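Local coordinates for protein thioesterase (Streptomyces coelicolor, PDB 3QMW) that probably hydrolyses thioesters as a thioesterase of the prodiginine biosynthetic pathway, using an alpha/beta-hydrolase fold, at residues P126-V131 and P202-S207; M106-A111 and S132-P137; L33-Y38 and V57-V62. All coordinates share one frame; numbering follows the deposited sequence.

Contact 1 of 3, residues P126-V131 and P202-S207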
ATOM      1  N   PRO D 126      14.072   2.101  17.651  1.00 63.96           N
ATOM      2  CA  PRO D 126      13.057   1.748  16.665  1.00 63.23           C
ATOM      3  C   PRO D 126      13.587   1.723  15.239  1.00 62.34           C
ATOM      4  O   PRO D 126      14.625   2.320  14.955  1.00 62.43           O
ATOM      5  CB  PRO D 126      12.040   2.879  16.812  1.00 63.29           C
ATOM      6  CG  PRO D 126      12.875   4.058  17.115  1.00 63.70           C
ATOM      7  CD  PRO D 126      14.031   3.547  17.951  1.00 63.99           C
ATOM      8  N   ARG D 127      12.851   1.052  14.359  1.00 61.13           N
ATOM      9  CA  ARG D 127      13.238   0.901  12.953  1.00 60.09           C
ATOM     10  C   ARG D 127      12.912   2.153  12.167  1.00 58.40           C
ATOM     11  O   ARG D 127      13.693   2.577  11.319  1.00 58.38           O
ATOM     12  CB  ARG D 127      12.519  -0.294  12.318  1.00 60.42           C
ATOM     13  CG  ARG D 127      12.852  -1.634  12.971  1.00 62.22           C
ATOM     14  CD  ARG D 127      14.181  -2.194  12.468  1.00 64.79           C
ATOM     15  NE  ARG D 127      14.880  -2.985  13.491  1.00 66.66           N
ATOM     16  CZ  ARG D 127      15.812  -2.519  14.332  1.00 67.32           C
ATOM     17  NH1 ARG D 127      16.191  -1.238  14.308  1.00 67.02           N
ATOM     18  NH2 ARG D 127      16.373  -3.348  15.214  1.00 67.44           N
ATOM     19  N   HIS D 128      11.753   2.738  12.453  1.00 56.45           N
ATOM     20  CA  HIS D 128      11.267   3.895  11.709  1.00 54.72           C
ATOM     21  C   HIS D 128      10.346   4.732  12.579  1.00 52.88           C
ATOM     22  O   HIS D 128       9.804   4.245  13.559  1.00 52.50           O
ATOM     23  CB  HIS D 128      10.513   3.427  10.458  1.00 54.70           C
ATOM     24  CG  HIS D 128      10.750   4.284   9.259  1.00 54.92           C
ATOM     25  ND1 HIS D 128      11.622   3.927   8.259  1.00 55.39           N
ATOM     26  CD2 HIS D 128      10.252   5.496   8.911  1.00 56.14           C
ATOM     27  CE1 HIS D 128      11.647   4.876   7.340  1.00 56.40           C
ATOM     28  NE2 HIS D 128      10.825   5.839   7.712  1.00 56.78           N
ATOM     29  N   LEU D 129      10.199   6.001  12.224  1.00 51.11           N
ATOM     30  CA  LEU D 129       9.250   6.892  12.874  1.00 49.97           C
ATOM     31  C   LEU D 129       8.373   7.578  11.831  1.00 48.87           C
ATOM     32  O   LEU D 129       8.866   8.329  10.999  1.00 48.55           O
ATOM     33  CB  LEU D 129       9.990   7.948  13.718  1.00 49.93           C
ATOM     34  CG  LEU D 129       9.148   9.076  14.337  1.00 49.52           C
ATOM     35  CD1 LEU D 129       8.114   8.518  15.298  1.00 48.96           C
ATOM     36  CD2 LEU D 129      10.035  10.073  15.040  1.00 49.26           C
ATOM     37  N   PHE D 130       7.068   7.321  11.896  1.00 47.80           N
ATOM     38  CA  PHE D 130       6.096   7.947  11.001  1.00 46.70           C
ATOM     39  C   PHE D 130       5.225   8.930  11.760  1.00 45.90           C
ATOM     40  O   PHE D 130       4.718   8.620  12.839  1.00 45.27           O
ATOM     41  CB  PHE D 130       5.198   6.886  10.370  1.00 46.63           C
ATOM     42  CG  PHE D 130       5.947   5.751   9.768  1.00 46.09           C
ATOM     43  CD1 PHE D 130       6.438   5.838   8.470  1.00 46.35           C
ATOM     44  CD2 PHE D 130       6.169   4.596  10.491  1.00 45.30           C
ATOM     45  CE1 PHE D 130       7.130   4.791   7.911  1.00 46.09           C
ATOM     46  CE2 PHE D 130       6.861   3.536   9.936  1.00 45.56           C
ATOM     47  CZ  PHE D 130       7.338   3.626   8.650  1.00 46.32           C
ATOM     48  N   VAL D 131       5.044  10.112  11.188  1.00 45.27           N
ATOM     49  CA  VAL D 131       4.198  11.126  11.792  1.00 45.03           C
ATOM     50  C   VAL D 131       3.392  11.815  10.708  1.00 44.77           C
ATOM     51  O   VAL D 131       3.962  12.343   9.761  1.00 44.04           O
ATOM     52  CB  VAL D 131       5.021  12.200  12.579  1.00 45.10           C
ATOM     53  CG1 VAL D 131       6.065  11.550  13.481  1.00 44.38           C
ATOM     54  CG2 VAL D 131       5.672  13.215  11.632  1.00 45.36           C
ATOM     55  N   PRO D 202      15.411   6.650  11.359  1.00 58.25           N
ATOM     56  CA  PRO D 202      14.899   7.348  10.189  1.00 57.41           C
ATOM     57  C   PRO D 202      13.433   7.735  10.341  1.00 56.45           C
ATOM     58  O   PRO D 202      12.644   6.989  10.918  1.00 56.23           O
ATOM     59  CB  PRO D 202      15.091   6.328   9.068  1.00 57.42           C
ATOM     60  CG  PRO D 202      14.972   5.023   9.731  1.00 57.75           C
ATOM     61  CD  PRO D 202      15.500   5.197  11.128  1.00 58.22           C
ATOM     62  N   THR D 203      13.090   8.895   9.800  1.00 55.41           N
ATOM     63  CA  THR D 203      11.809   9.527  10.050  1.00 54.59           C
ATOM     64  C   THR D 203      11.099   9.838   8.747  1.00 54.00           C
ATOM     65  O   THR D 203      11.716  10.322   7.806  1.00 53.97           O
ATOM     66  CB  THR D 203      12.023  10.830  10.855  1.00 54.53           C
ATOM     67  OG1 THR D 203      12.377  10.492  12.196  1.00 53.89           O
ATOM     68  CG2 THR D 203      10.773  11.706  10.870  1.00 54.22           C
ATOM     69  N   THR D 204       9.800   9.558   8.700  1.00 53.18           N
ATOM     70  CA  THR D 204       8.975   9.918   7.559  1.00 52.58           C
ATOM     71  C   THR D 204       7.767  10.724   8.032  1.00 52.27           C
ATOM     72  O   THR D 204       7.058  10.303   8.942  1.00 52.09           O
ATOM     73  CB  THR D 204       8.492   8.680   6.809  1.00 52.71           C
ATOM     74  OG1 THR D 204       9.541   7.704   6.757  1.00 51.96           O
ATOM     75  CG2 THR D 204       8.045   9.064   5.396  1.00 52.44           C
ATOM     76  N   ALA D 205       7.543  11.882   7.412  1.00 51.79           N
ATOM     77  CA  ALA D 205       6.487  12.788   7.830  1.00 51.56           C
ATOM     78  C   ALA D 205       5.514  13.072   6.692  1.00 51.33           C
ATOM     79  O   ALA D 205       5.926  13.322   5.564  1.00 51.23           O
ATOM     80  CB  ALA D 205       7.080  14.085   8.353  1.00 51.71           C
ATOM     81  N   PHE D 206       4.222  13.053   7.010  1.00 50.79           N
ATOM     82  CA  PHE D 206       3.189  13.251   6.020  1.00 50.55           C
ATOM     83  C   PHE D 206       2.489  14.568   6.226  1.00 50.56           C
ATOM     84  O   PHE D 206       1.973  14.843   7.304  1.00 50.89           O
ATOM     85  CB  PHE D 206       2.169  12.130   6.090  1.00 50.40           C
ATOM     86  CG  PHE D 206       2.750  10.783   5.860  1.00 49.63           C
ATOM     87  CD1 PHE D 206       2.728  10.211   4.591  1.00 49.13           C
ATOM     88  CD2 PHE D 206       3.330  10.079   6.900  1.00 48.23           C
ATOM     89  CE1 PHE D 206       3.272   8.945   4.369  1.00 48.22           C
ATOM     90  CE2 PHE D 206       3.883   8.817   6.684  1.00 48.61           C
ATOM     91  CZ  PHE D 206       3.852   8.252   5.418  1.00 47.74           C
ATOM     92  N   SER D 207       2.475  15.378   5.178  1.00 50.71           N
ATOM     93  CA  SER D 207       1.706  16.603   5.156  1.00 50.65           C
ATOM     94  C   SER D 207       0.443  16.332   4.369  1.00 50.94           C
ATOM     95  O   SER D 207       0.317  15.285   3.739  1.00 50.51           O
ATOM     96  CB  SER D 207       2.516  17.730   4.520  1.00 50.58           C
ATOM     97  OG  SER D 207       3.183  17.284   3.348  1.00 50.84           O
TER

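Contact 2 of 3, residues M106-A111 and S132-P137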
ATOM      1  N   MET D 106      -1.706  14.658  17.498  1.00 41.23           N
ATOM      2  CA  MET D 106      -1.318  14.467  18.860  1.00 41.59           C
ATOM      3  C   MET D 106      -0.526  13.196  19.001  1.00 41.58           C
ATOM      4  O   MET D 106       0.383  13.141  19.784  1.00 41.95           O
ATOM      5  CB  MET D 106      -2.528  14.516  19.776  1.00 41.77           C
ATOM      6  CG  MET D 106      -2.253  14.384  21.229  1.00 42.94           C
ATOM      7  SD  MET D 106      -2.261  12.688  21.706  1.00 45.87           S
ATOM      8  CE  MET D 106      -2.864  12.775  23.328  1.00 45.73           C
ATOM      9  N   GLY D 107      -0.913  12.166  18.271  1.00 41.32           N
ATOM     10  CA  GLY D 107      -0.174  10.904  18.212  1.00 41.28           C
ATOM     11  C   GLY D 107       1.255  11.039  17.705  1.00 41.17           C
ATOM     12  O   GLY D 107       2.133  10.293  18.118  1.00 41.05           O
ATOM     13  N   ALA D 108       1.486  11.975  16.792  1.00 41.52           N
ATOM     14  CA  ALA D 108       2.828  12.257  16.277  1.00 41.98           C
ATOM     15  C   ALA D 108       3.726  12.822  17.373  1.00 42.51           C
ATOM     16  O   ALA D 108       4.817  12.303  17.639  1.00 42.93           O
ATOM     17  CB  ALA D 108       2.751  13.247  15.143  1.00 42.01           C
ATOM     18  N   LEU D 109       3.257  13.899  17.997  1.00 42.85           N
ATOM     19  CA  LEU D 109       3.962  14.525  19.115  1.00 43.10           C
ATOM     20  C   LEU D 109       4.227  13.485  20.193  1.00 42.94           C
ATOM     21  O   LEU D 109       5.338  13.395  20.702  1.00 42.63           O
ATOM     22  CB  LEU D 109       3.155  15.719  19.673  1.00 43.21           C
ATOM     23  CG  LEU D 109       3.812  16.613  20.746  1.00 43.55           C
ATOM     24  CD1 LEU D 109       5.286  16.884  20.468  1.00 43.10           C
ATOM     25  CD2 LEU D 109       3.058  17.916  20.898  1.00 42.46           C
ATOM     26  N   LEU D 110       3.211  12.673  20.488  1.00 43.30           N
ATOM     27  CA  LEU D 110       3.312  11.618  21.502  1.00 43.28           C
ATOM     28  C   LEU D 110       4.290  10.534  21.084  1.00 43.69           C
ATOM     29  O   LEU D 110       5.038  10.036  21.919  1.00 43.70           O
ATOM     30  CB  LEU D 110       1.935  11.017  21.805  1.00 43.03           C
ATOM     31  CG  LEU D 110       1.858   9.683  22.570  1.00 42.75           C
ATOM     32  CD1 LEU D 110       2.811   9.592  23.761  1.00 42.62           C
ATOM     33  CD2 LEU D 110       0.433   9.468  23.022  1.00 42.20           C
ATOM     34  N   ALA D 111       4.277  10.180  19.799  1.00 44.36           N
ATOM     35  CA  ALA D 111       5.204   9.188  19.240  1.00 45.11           C
ATOM     36  C   ALA D 111       6.670   9.579  19.476  1.00 45.94           C
ATOM     37  O   ALA D 111       7.470   8.792  20.001  1.00 45.77           O
ATOM     38  CB  ALA D 111       4.950   9.031  17.753  1.00 45.01           C
ATOM     39  N   SER D 132       2.071  11.810  10.847  1.00 44.78           N
ATOM     40  CA  SER D 132       1.220  12.485   9.883  1.00 45.26           C
ATOM     41  C   SER D 132       0.439  13.612  10.541  1.00 45.79           C
ATOM     42  O   SER D 132       0.181  13.571  11.738  1.00 45.82           O
ATOM     43  CB  SER D 132       0.273  11.487   9.220  1.00 45.24           C
ATOM     44  OG  SER D 132      -0.488  10.785  10.180  1.00 45.55           O
ATOM     45  N   GLY D 133       0.094  14.623   9.748  1.00 46.39           N
ATOM     46  CA  GLY D 133      -0.683  15.765  10.209  1.00 46.97           C
ATOM     47  C   GLY D 133      -0.176  16.418  11.483  1.00 47.58           C
ATOM     48  O   GLY D 133      -0.969  16.894  12.290  1.00 47.66           O
ATOM     49  N   SER D 134       1.138  16.453  11.672  1.00 48.54           N
ATOM     50  CA  SER D 134       1.724  17.052  12.876  1.00 49.33           C
ATOM     51  C   SER D 134       2.874  17.999  12.550  1.00 49.74           C
ATOM     52  O   SER D 134       3.789  17.646  11.808  1.00 49.61           O
ATOM     53  CB  SER D 134       2.215  15.957  13.826  1.00 49.41           C
ATOM     54  OG  SER D 134       2.823  16.513  14.979  1.00 49.69           O
ATOM     55  N   ARG D 135       2.810  19.205  13.103  1.00 50.66           N
ATOM     56  CA  ARG D 135       3.930  20.158  13.058  1.00 51.29           C
ATOM     57  C   ARG D 135       5.112  19.648  13.878  1.00 51.40           C
ATOM     58  O   ARG D 135       4.969  18.735  14.697  1.00 51.18           O
ATOM     59  CB  ARG D 135       3.492  21.508  13.621  1.00 51.66           C
ATOM     60  CG  ARG D 135       3.063  21.434  15.102  1.00 52.99           C
ATOM     61  CD  ARG D 135       2.568  22.745  15.646  1.00 54.40           C
ATOM     62  NE  ARG D 135       1.538  23.338  14.805  1.00 55.92           N
ATOM     63  CZ  ARG D 135       0.880  24.451  15.114  1.00 58.23           C
ATOM     64  NH1 ARG D 135       1.119  25.090  16.262  1.00 58.98           N
ATOM     65  NH2 ARG D 135      -0.035  24.925  14.275  1.00 58.77           N
ATOM     66  N   ALA D 136       6.276  20.248  13.669  1.00 51.74           N
ATOM     67  CA  ALA D 136       7.455  19.900  14.451  1.00 52.30           C
ATOM     68  C   ALA D 136       7.247  20.249  15.937  1.00 52.85           C
ATOM     69  O   ALA D 136       6.605  21.256  16.245  1.00 52.73           O
ATOM     70  CB  ALA D 136       8.666  20.623  13.907  1.00 52.36           C
ATOM     71  N   PRO D 137       7.786  19.422  16.857  1.00 53.50           N
ATOM     72  CA  PRO D 137       7.625  19.580  18.311  1.00 54.35           C
ATOM     73  C   PRO D 137       7.870  20.994  18.868  1.00 55.39           C
ATOM     74  O   PRO D 137       7.009  21.531  19.578  1.00 54.83           O
ATOM     75  CB  PRO D 137       8.635  18.589  18.881  1.00 54.30           C
ATOM     76  CG  PRO D 137       8.712  17.521  17.846  1.00 53.95           C
ATOM     77  CD  PRO D 137       8.494  18.173  16.523  1.00 53.48           C
TER

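Contact 3 of 3, residues L33-Y38 and V57-V62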
ATOM      1  N   LEU D  33       4.030  -2.555  14.528  1.00 49.67           N
ATOM      2  CA  LEU D  33       3.799  -1.128  14.290  1.00 48.40           C
ATOM      3  C   LEU D  33       2.884  -0.542  15.359  1.00 47.45           C
ATOM      4  O   LEU D  33       1.688  -0.861  15.417  1.00 47.13           O
ATOM      5  CB  LEU D  33       3.212  -0.874  12.904  1.00 48.29           C
ATOM      6  CG  LEU D  33       3.052   0.598  12.522  1.00 47.51           C
ATOM      7  CD1 LEU D  33       4.401   1.254  12.333  1.00 46.31           C
ATOM      8  CD2 LEU D  33       2.217   0.720  11.261  1.00 47.92           C
ATOM      9  N   VAL D  34       3.472   0.331  16.181  1.00 46.11           N
ATOM     10  CA  VAL D  34       2.827   0.905  17.349  1.00 44.87           C
ATOM     11  C   VAL D  34       2.202   2.243  16.962  1.00 44.12           C
ATOM     12  O   VAL D  34       2.899   3.218  16.671  1.00 43.29           O
ATOM     13  CB  VAL D  34       3.857   1.075  18.493  1.00 44.93           C
ATOM     14  CG1 VAL D  34       3.219   1.677  19.724  1.00 44.27           C
ATOM     15  CG2 VAL D  34       4.498  -0.279  18.827  1.00 45.04           C
ATOM     16  N   CYS D  35       0.872   2.276  16.982  1.00 43.29           N
ATOM     17  CA  CYS D  35       0.115   3.353  16.377  1.00 42.62           C
ATOM     18  C   CYS D  35      -0.595   4.227  17.409  1.00 42.14           C
ATOM     19  O   CYS D  35      -1.318   3.722  18.259  1.00 41.74           O
ATOM     20  CB  CYS D  35      -0.911   2.750  15.419  1.00 42.97           C
ATOM     21  SG  CYS D  35      -0.251   1.569  14.196  1.00 42.44           S
ATOM     22  N   PHE D  36      -0.402   5.543  17.303  1.00 41.83           N
ATOM     23  CA  PHE D  36      -0.962   6.508  18.242  1.00 41.45           C
ATOM     24  C   PHE D  36      -2.036   7.365  17.599  1.00 41.34           C
ATOM     25  O   PHE D  36      -1.803   7.949  16.536  1.00 41.31           O
ATOM     26  CB  PHE D  36       0.140   7.400  18.782  1.00 41.64           C
ATOM     27  CG  PHE D  36       1.117   6.667  19.634  1.00 41.99           C
ATOM     28  CD1 PHE D  36       2.423   6.477  19.212  1.00 41.76           C
ATOM     29  CD2 PHE D  36       0.713   6.128  20.856  1.00 42.73           C
ATOM     30  CE1 PHE D  36       3.327   5.778  19.998  1.00 42.85           C
ATOM     31  CE2 PHE D  36       1.614   5.429  21.661  1.00 43.49           C
ATOM     32  CZ  PHE D  36       2.925   5.252  21.234  1.00 42.96           C
ATOM     33  N   PRO D  37      -3.220   7.453  18.242  1.00 41.20           N
ATOM     34  CA  PRO D  37      -4.322   8.194  17.645  1.00 40.98           C
ATOM     35  C   PRO D  37      -4.220   9.691  17.810  1.00 40.77           C
ATOM     36  O   PRO D  37      -3.302  10.200  18.445  1.00 40.59           O
ATOM     37  CB  PRO D  37      -5.556   7.675  18.402  1.00 41.13           C
ATOM     38  CG  PRO D  37      -5.102   6.468  19.139  1.00 41.50           C
ATOM     39  CD  PRO D  37      -3.671   6.728  19.443  1.00 41.42           C
ATOM     40  N   TYR D  38      -5.175  10.386  17.219  1.00 40.98           N
ATOM     41  CA  TYR D  38      -5.214  11.829  17.304  1.00 41.21           C
ATOM     42  C   TYR D  38      -5.899  12.209  18.602  1.00 41.56           C
ATOM     43  O   TYR D  38      -6.426  11.339  19.323  1.00 41.65           O
ATOM     44  CB  TYR D  38      -5.929  12.451  16.092  1.00 41.17           C
ATOM     45  CG  TYR D  38      -7.192  11.743  15.662  1.00 41.34           C
ATOM     46  CD1 TYR D  38      -7.194  10.891  14.557  1.00 42.39           C
ATOM     47  CD2 TYR D  38      -8.382  11.925  16.345  1.00 40.58           C
ATOM     48  CE1 TYR D  38      -8.360  10.231  14.151  1.00 41.88           C
ATOM     49  CE2 TYR D  38      -9.541  11.271  15.954  1.00 41.25           C
ATOM     50  CZ  TYR D  38      -9.523  10.422  14.855  1.00 41.46           C
ATOM     51  OH  TYR D  38     -10.665   9.764  14.467  1.00 41.45           O
ATOM     52  N   VAL D  57       4.023  -7.471   9.538  1.00 52.56           N
ATOM     53  CA  VAL D  57       3.894  -6.360  10.468  1.00 51.75           C
ATOM     54  C   VAL D  57       2.611  -6.585  11.264  1.00 51.27           C
ATOM     55  O   VAL D  57       1.532  -6.745  10.686  1.00 51.49           O
ATOM     56  CB  VAL D  57       3.882  -5.000   9.724  1.00 51.62           C
ATOM     57  CG1 VAL D  57       2.599  -4.821   8.921  1.00 51.64           C
ATOM     58  CG2 VAL D  57       4.083  -3.846  10.692  1.00 51.41           C
ATOM     59  N   ALA D  58       2.745  -6.669  12.582  1.00 50.58           N
ATOM     60  CA  ALA D  58       1.591  -6.727  13.473  1.00 50.03           C
ATOM     61  C   ALA D  58       1.271  -5.301  13.902  1.00 49.16           C
ATOM     62  O   ALA D  58       2.122  -4.614  14.475  1.00 49.09           O
ATOM     63  CB  ALA D  58       1.884  -7.612  14.695  1.00 50.16           C
ATOM     64  N   VAL D  59       0.053  -4.857  13.597  1.00 48.30           N
ATOM     65  CA  VAL D  59      -0.405  -3.510  13.935  1.00 47.35           C
ATOM     66  C   VAL D  59      -0.911  -3.543  15.359  1.00 46.93           C
ATOM     67  O   VAL D  59      -1.878  -4.267  15.655  1.00 46.98           O
ATOM     68  CB  VAL D  59      -1.541  -3.052  13.020  1.00 47.28           C
ATOM     69  CG1 VAL D  59      -2.086  -1.702  13.475  1.00 46.79           C
ATOM     70  CG2 VAL D  59      -1.052  -2.982  11.572  1.00 47.02           C
ATOM     71  N   VAL D  60      -0.255  -2.773  16.233  1.00 45.66           N
ATOM     72  CA  VAL D  60      -0.598  -2.757  17.646  1.00 44.86           C
ATOM     73  C   VAL D  60      -0.989  -1.335  18.069  1.00 44.24           C
ATOM     74  O   VAL D  60      -0.143  -0.544  18.513  1.00 44.22           O
ATOM     75  CB  VAL D  60       0.554  -3.304  18.512  1.00 44.77           C
ATOM     76  CG1 VAL D  60       0.052  -3.606  19.908  1.00 45.06           C
ATOM     77  CG2 VAL D  60       1.120  -4.564  17.901  1.00 44.58           C
ATOM     78  N   PRO D  61      -2.283  -0.997  17.922  1.00 43.33           N
ATOM     79  CA  PRO D  61      -2.716   0.340  18.304  1.00 42.94           C
ATOM     80  C   PRO D  61      -2.756   0.513  19.825  1.00 42.68           C
ATOM     81  O   PRO D  61      -2.974  -0.457  20.575  1.00 42.21           O
ATOM     82  CB  PRO D  61      -4.115   0.444  17.695  1.00 42.86           C
ATOM     83  CG  PRO D  61      -4.224  -0.714  16.760  1.00 42.78           C
ATOM     84  CD  PRO D  61      -3.403  -1.771  17.368  1.00 42.95           C
ATOM     85  N   VAL D  62      -2.519   1.738  20.271  1.00 42.30           N
ATOM     86  CA  VAL D  62      -2.458   2.012  21.689  1.00 42.18           C
ATOM     87  C   VAL D  62      -3.715   2.766  22.112  1.00 41.97           C
ATOM     88  O   VAL D  62      -4.010   3.856  21.599  1.00 41.52           O
ATOM     89  CB  VAL D  62      -1.210   2.809  22.044  1.00 42.46           C
ATOM     90  CG1 VAL D  62      -0.928   2.695  23.551  1.00 42.46           C
ATOM     91  CG2 VAL D  62      -0.015   2.314  21.223  1.00 41.86           C
TER

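Contact 1 of 3, residues P126-V131 and P202-S207
Segments 129-131 and 203-207 run as neighbouring parallel strands, their short axes 4.7 Å apart and 11° from exact alignment, with L129 paired to T203, F130 to T204 and V131 to A205. Both belong to the interior of the parallel sheet that forms the core of the alpha/beta-hydrolase fold. The hydrogen bonding zigzags: L129 N goes to P202 O, T204 N comes back to L129 O at 2.8 Å, V131 N reaches T204 O, and F206 N closes the series on V131 O at 2.9 Å.

F130 and T204 share one face of the sheet, where helix 246-258 lies against F130 through L255 and E258. H128 leans the end of its ring toward T204. NE2 of H128 donates to T204 OG1 at the ring edge (N-H...O angle 145°); the modelled separation of 2.5 Å is very short, so its exact length is doubtful. T204 OG1 sits beside its own backbone N, opposite the carbonyl carbon (chi1 -39°), and has a second partner in E258 OE1. P202 also meets the imidazole over a face: P202 O lies 3.4 Å above the plane of the H128 ring, toward the rim, and P202 CG makes a CH-pi contact 4.2 Å from the H128 ring centroid.

On the other face, turned toward helix 106-120, L129 and T203 lie side by side and point the same way, with L129 CD2 3.7 Å from T203 OG1. One pair further along, V131 CG2 rests on A205 CB at 3.7 Å.

Contact 2 of 3, residues M106-A111 and S132-P137
S134 faces A108 on the first turn of helix 106-120, and its short side chain carries much of the meeting between that helix and the loop 132-137. Its CB is modelled against the A108 methyl at a carbon-carbon spacing too tight to be real, so that distance is doubtful. One bond further out, OG swings anti to the backbone N (chi1 178°), which carries it along the helix surface: S134 OG lies 3.3 Å from A108 CB and 4.0 Å from L109 N. There it hydrogen-bonds to Y140 OH, while the backbone O of S134 accepts from W222 NE1, so both the side chain and the main chain of this buried serine have polar partners.

Further along the loop, P137 meets L109 of the helix, the two side chains passing alongside one another and pointing opposite ways. L109 CG is anti to its backbone N (chi1 -173°), and L109 CD1 ends 4.1 Å from P137 CB, an apolar touch beside Y140 and Y191. At the other end of the loop, S132 OG is tied to H104 ND1 and the S132 backbone bonds to G103 and S105. G103, S105 and G107 belong to a GxSxG sequence spanning the turn from strand 99-104 into helix 106-120, consistent with the nucleophile elbow of alpha/beta hydrolases, with S105 the probable nucleophile.

Contact 3 of 3, residues L33-Y38 and V57-V62
L33 is gripped through both backbone polar atoms: its N gives a hydrogen bond to A58 O at 2.8 Å, and its O takes one from V60 N at 2.8 Å. Further along, V62 N binds C35 O at 3.1 Å, whereas the link from C35 N to V60 O is weak.

Strands 33-36 and 57-61 are thus parallel neighbours, the two arms of a beta-alpha-beta crossover through helix 49-53. Q50 of that helix bonds back to V59 N and V57 O on the outer side of strand 57-61, the last strand of the sheet within the chain; P61, whose N also faces outward, has no N-H to offer there.

V62 meets two side chains of segment 33-38. Its CG2, anti to the carbonyl carbon, approaches V34 CG1 to 3.6 Å and meets the F36 ring obliquely at CE2, 3.5 Å away. F12 of the second subunit packs on V62 and V60, while F36 touches L110 and A111 of helix 106-120. On the face that carries L33, C35 and V59, C35 SG lies 3.8 Å from V59 CG1, and V57 CG2 abuts L33 CB at 3.8 Å.

Contacts 1 and 3 lie in the same six-stranded parallel sheet, their centres about 13 Å apart, with strand 99-104 between the two pairs; contact 3 holds an outer pair and contact 1 an inner one. Contact 2, about 10 Å from contact 1 and 14 Å from contact 3, centre to centre, joins helix 106-120 to the loop leaving strand 129-132. Along the chain contact 3 closes first, then contacts 2 and 1 alternate. The helix bridges all three: A108 packs on V131, and G107 on F36. G133 N probably hydrogen-bonds to F206 O. The start of the helix that follows the probable nucleophile turn thus packs on both strand 31-36 and strand 129-132.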